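Local structure of serine proteinase inhibitor 1 (Myxoma virus, 6BJ5) at residues S36-L47 with M142-M150. The protein inhibits serine proteases as a member of the poxvirus branch of the serpin family and is important for the virulence of myxoma virus. Sequence-based numbering, arbitrary orientation.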
loop_
_atom_site.group_PDB
_atom_site.type_symbol
_atom_site.label_atom_id
_atom_site.label_comp_id
_atom_site.label_asym_id
_atom_site.label_seq_id
_atom_site.Cartn_x
_atom_site.Cartn_y
_atom_site.Cartn_z
ATOM N N SER A 36 -0.549 0.907 -0.427
ATOM C CA SER A 36 0.274 -0.292 -0.424
ATOM C C SER A 36 0.833 -0.506 -1.809
ATOM O O SER A 36 0.119 -1.025 -2.685
ATOM C CB SER A 36 -0.498 -1.523 0.008
ATOM O OG SER A 36 0.362 -2.650 -0.127
ATOM N N PRO A 37 2.082 -0.103 -2.067
ATOM C CA PRO A 37 2.730 -0.488 -3.330
ATOM C C PRO A 37 2.827 -1.995 -3.522
ATOM O O PRO A 37 2.660 -2.473 -4.646
ATOM C CB PRO A 37 4.103 0.185 -3.229
ATOM C CG PRO A 37 4.280 0.488 -1.793
ATOM C CD PRO A 37 2.938 0.778 -1.262
ATOM N N TYR A 38 3.116 -2.766 -2.471
ATOM C CA TYR A 38 3.172 -4.218 -2.620
ATOM C C TYR A 38 1.820 -4.778 -3.044
ATOM O O TYR A 38 1.737 -5.656 -3.908
ATOM C CB TYR A 38 3.579 -4.859 -1.313
ATOM C CG TYR A 38 3.675 -6.361 -1.371
ATOM C CD1 TYR A 38 4.784 -6.971 -1.929
ATOM C CD2 TYR A 38 2.661 -7.169 -0.884
ATOM C CE1 TYR A 38 4.903 -8.337 -1.972
ATOM C CE2 TYR A 38 2.763 -8.547 -0.937
ATOM C CZ TYR A 38 3.898 -9.121 -1.482
ATOM O OH TYR A 38 4.054 -10.482 -1.555
ATOM N N GLY A 39 0.749 -4.314 -2.404
ATOM C CA GLY A 39 -0.579 -4.802 -2.748
ATOM C C GLY A 39 -0.963 -4.519 -4.191
ATOM O O GLY A 39 -1.654 -5.318 -4.827
ATOM N N LEU A 40 -0.578 -3.350 -4.707
ATOM C CA LEU A 40 -0.832 -3.040 -6.111
ATOM C C LEU A 40 -0.031 -3.960 -7.018
ATOM O O LEU A 40 -0.576 -4.594 -7.925
ATOM C CB LEU A 40 -0.466 -1.585 -6.399
ATOM C CG LEU A 40 -0.742 -1.140 -7.837
ATOM C CD1 LEU A 40 -2.195 -1.428 -8.197
ATOM C CD2 LEU A 40 -0.482 0.366 -8.000
ATOM N N THR A 41 1.274 -4.047 -6.760
ATOM C CA THR A 41 2.196 -4.855 -7.544
ATOM C C THR A 41 1.777 -6.316 -7.568
ATOM O O THR A 41 1.879 -6.981 -8.609
ATOM C CB THR A 41 3.602 -4.700 -6.968
ATOM O OG1 THR A 41 4.058 -3.364 -7.221
ATOM C CG2 THR A 41 4.578 -5.703 -7.600
ATOM N N SER A 42 1.339 -6.849 -6.420
ATOM C CA SER A 42 0.917 -8.248 -6.387
ATOM C C SER A 42 -0.315 -8.480 -7.255
ATOM O O SER A 42 -0.379 -9.468 -7.995
ATOM C CB SER A 42 0.655 -8.678 -4.949
ATOM O OG SER A 42 1.816 -8.480 -4.156
ATOM N N ALA A 43 -1.271 -7.549 -7.227
ATOM C CA ALA A 43 -2.468 -7.659 -8.052
ATOM C C ALA A 43 -2.117 -7.641 -9.535
ATOM O O ALA A 43 -2.552 -8.508 -10.303
ATOM C CB ALA A 43 -3.429 -6.513 -7.714
ATOM N N LEU A 44 -1.319 -6.650 -9.950
ATOM C CA LEU A 44 -0.898 -6.539 -11.342
ATOM C C LEU A 44 -0.141 -7.783 -11.790
ATOM O O LEU A 44 -0.241 -8.197 -12.954
ATOM C CB LEU A 44 -0.016 -5.307 -11.522
ATOM C CG LEU A 44 -0.598 -3.918 -11.300
ATOM C CD1 LEU A 44 0.456 -2.858 -11.603
ATOM C CD2 LEU A 44 -1.804 -3.719 -12.180
ATOM N N SER A 45 0.624 -8.389 -10.881
ATOM C CA SER A 45 1.400 -9.576 -11.223
ATOM C C SER A 45 0.489 -10.753 -11.563
ATOM O O SER A 45 0.749 -11.498 -12.518
ATOM C CB SER A 45 2.338 -9.905 -10.061
ATOM O OG SER A 45 3.155 -11.027 -10.316
ATOM N N VAL A 46 -0.607 -10.910 -10.815
ATOM C CA VAL A 46 -1.622 -11.908 -11.154
ATOM C C VAL A 46 -2.291 -11.551 -12.473
ATOM O O VAL A 46 -2.396 -12.388 -13.376
ATOM C CB VAL A 46 -2.651 -12.023 -10.016
ATOM C CG1 VAL A 46 -3.804 -12.923 -10.431
ATOM C CG2 VAL A 46 -1.980 -12.552 -8.749
ATOM N N LEU A 47 -2.741 -10.289 -12.615
ATOM C CA LEU A 47 -3.389 -9.830 -13.848
ATOM C C LEU A 47 -2.552 -10.138 -15.072
ATOM O O LEU A 47 -3.083 -10.273 -16.178
ATOM C CB LEU A 47 -3.624 -8.321 -13.785
ATOM C CG LEU A 47 -4.367 -7.677 -14.957
ATOM C CD1 LEU A 47 -5.773 -8.207 -15.037
ATOM C CD2 LEU A 47 -4.413 -6.174 -14.831
ATOM N N MET A 142 -14.982 -10.170 -13.796
ATOM C CA MET A 142 -13.841 -10.737 -13.092
ATOM C C MET A 142 -13.521 -9.864 -11.881
ATOM O O MET A 142 -13.758 -8.656 -11.918
ATOM C CB MET A 142 -12.635 -10.802 -14.019
ATOM C CG MET A 142 -11.839 -9.477 -14.030
ATOM S SD MET A 142 -10.582 -9.486 -15.285
ATOM C CE MET A 142 -10.131 -11.205 -15.149
ATOM N N LEU A 143 -13.047 -10.457 -10.784
ATOM C CA LEU A 143 -12.532 -9.650 -9.688
ATOM C C LEU A 143 -11.175 -10.218 -9.313
ATOM O O LEU A 143 -11.069 -11.407 -8.993
ATOM C CB LEU A 143 -13.490 -9.647 -8.494
ATOM C CG LEU A 143 -12.918 -8.811 -7.355
ATOM C CD1 LEU A 143 -13.101 -7.324 -7.722
ATOM C CD2 LEU A 143 -13.591 -9.148 -6.049
ATOM N N LEU A 144 -10.134 -9.411 -9.446
ATOM C CA LEU A 144 -8.797 -9.818 -9.050
ATOM C C LEU A 144 -8.519 -9.116 -7.735
ATOM O O LEU A 144 -8.582 -7.886 -7.667
ATOM C CB LEU A 144 -7.755 -9.421 -10.085
ATOM C CG LEU A 144 -6.435 -10.181 -9.991
ATOM C CD1 LEU A 144 -5.722 -10.134 -11.330
ATOM C CD2 LEU A 144 -5.525 -9.671 -8.874
ATOM N N LEU A 145 -8.234 -9.884 -6.691
ATOM C CA LEU A 145 -8.160 -9.300 -5.365
ATOM C C LEU A 145 -6.830 -9.661 -4.708
ATOM O O LEU A 145 -6.451 -10.843 -4.659
ATOM C CB LEU A 145 -9.352 -9.745 -4.518
ATOM C CG LEU A 145 -9.259 -9.292 -3.066
ATOM C CD1 LEU A 145 -9.566 -7.821 -2.979
ATOM C CD2 LEU A 145 -10.208 -10.090 -2.200
ATOM N N SER A 146 -6.130 -8.624 -4.223
ATOM C CA SER A 146 -4.855 -8.723 -3.512
ATOM C C SER A 146 -5.003 -8.123 -2.112
ATOM O O SER A 146 -5.326 -6.935 -1.963
ATOM C CB SER A 146 -3.745 -7.998 -4.281
ATOM O OG SER A 146 -2.480 -8.107 -3.637
ATOM N N SER A 147 -4.735 -8.930 -1.089
ATOM C CA SER A 147 -4.875 -8.516 0.302
ATOM C C SER A 147 -3.516 -8.562 0.985
ATOM O O SER A 147 -2.791 -9.553 0.850
ATOM C CB SER A 147 -5.827 -9.442 1.038
ATOM O OG SER A 147 -7.133 -9.287 0.522
ATOM N N VAL A 148 -3.179 -7.509 1.734
ATOM C CA VAL A 148 -1.924 -7.440 2.476
ATOM C C VAL A 148 -2.259 -7.099 3.917
ATOM O O VAL A 148 -3.048 -6.178 4.172
ATOM C CB VAL A 148 -0.939 -6.400 1.898
ATOM C CG1 VAL A 148 0.355 -6.473 2.654
ATOM C CG2 VAL A 148 -0.676 -6.647 0.426
ATOM N N ARG A 149 -1.663 -7.835 4.861
ATOM C CA ARG A 149 -1.900 -7.571 6.277
ATOM C C ARG A 149 -0.596 -7.612 7.055
ATOM O O ARG A 149 0.264 -8.462 6.804
ATOM C CB ARG A 149 -2.838 -8.598 6.901
ATOM C CG ARG A 149 -4.205 -8.671 6.247
ATOM C CD ARG A 149 -5.158 -7.601 6.717
ATOM N NE ARG A 149 -6.512 -7.907 6.254
ATOM C CZ ARG A 149 -6.939 -7.802 4.996
ATOM N NH1 ARG A 149 -6.122 -7.382 4.031
ATOM N NH2 ARG A 149 -8.198 -8.125 4.704
ATOM N N MET A 150 -0.454 -6.687 7.997
ATOM C CA MET A 150 0.692 -6.702 8.886
ATOM C C MET A 150 0.243 -6.183 10.236
ATOM O O MET A 150 -0.397 -5.127 10.311
ATOM C CB MET A 150 1.836 -5.854 8.358
ATOM C CG MET A 150 3.059 -5.947 9.222
ATOM S SD MET A 150 4.203 -4.724 8.645
ATOM C CE MET A 150 3.061 -3.340 8.577
#
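Ser146 OG donates a hydrogen bond of 3.1 Å to Gly39 O, binding helix 37-47 to strand 142-150 midway along their contact. The hydroxyl stands anti to its own backbone N (chi1 -178°), which lifts it off the strand to meet a lone pair of that oxygen in the carbonyl plane, at a C=O...donor angle of 122°. Gly39 O is thus gripped twice, since it also takes the helical bond from Ala43 N. Ser146 CB meanwhile rests 3.8 Å from Ala43 CB, where the two backbones come nearest.

Val148 and Leu144, two residues to either side of Ser146, extend the same face of the strand. Val148 places CG2 beside its backbone N, and this methyl touches the rim of the Tyr38 ring near the ring plane, with Val148 CG2 3.6 Å from Tyr38 CD2. Val148 CG2 also lies 3.7 Å from Gly39 CA, packing on helix backbone that presents no side chain there. One face of the tyrosine ring carries Ser42 OG, a hydroxyl engaged with Tyr38 O. At the other end Leu144 forks into the helix: Leu144 CD1 packs 3.5 Å from Val46 CG1 and also meets Leu47 CB, whereas Leu144 CD2 points at Ala43, 4.0 Å from Ala43 CB.

Ser36 is the N-cap of the helix, Ser36 OG accepting from Gly39 N at 2.8 Å; the same hydroxyl bonds to Leu29 O of the companion chain. Every touching residue is buried, and the helix runs roughly counter to the strand, at 147°. Strand 142-153 pairs with 73-81 and with 305-314, which lies between it and 293-302. This is the serpin core, helix B behind the large central sheet A, with a strand order consistent with the cleaved, loop-inserted state.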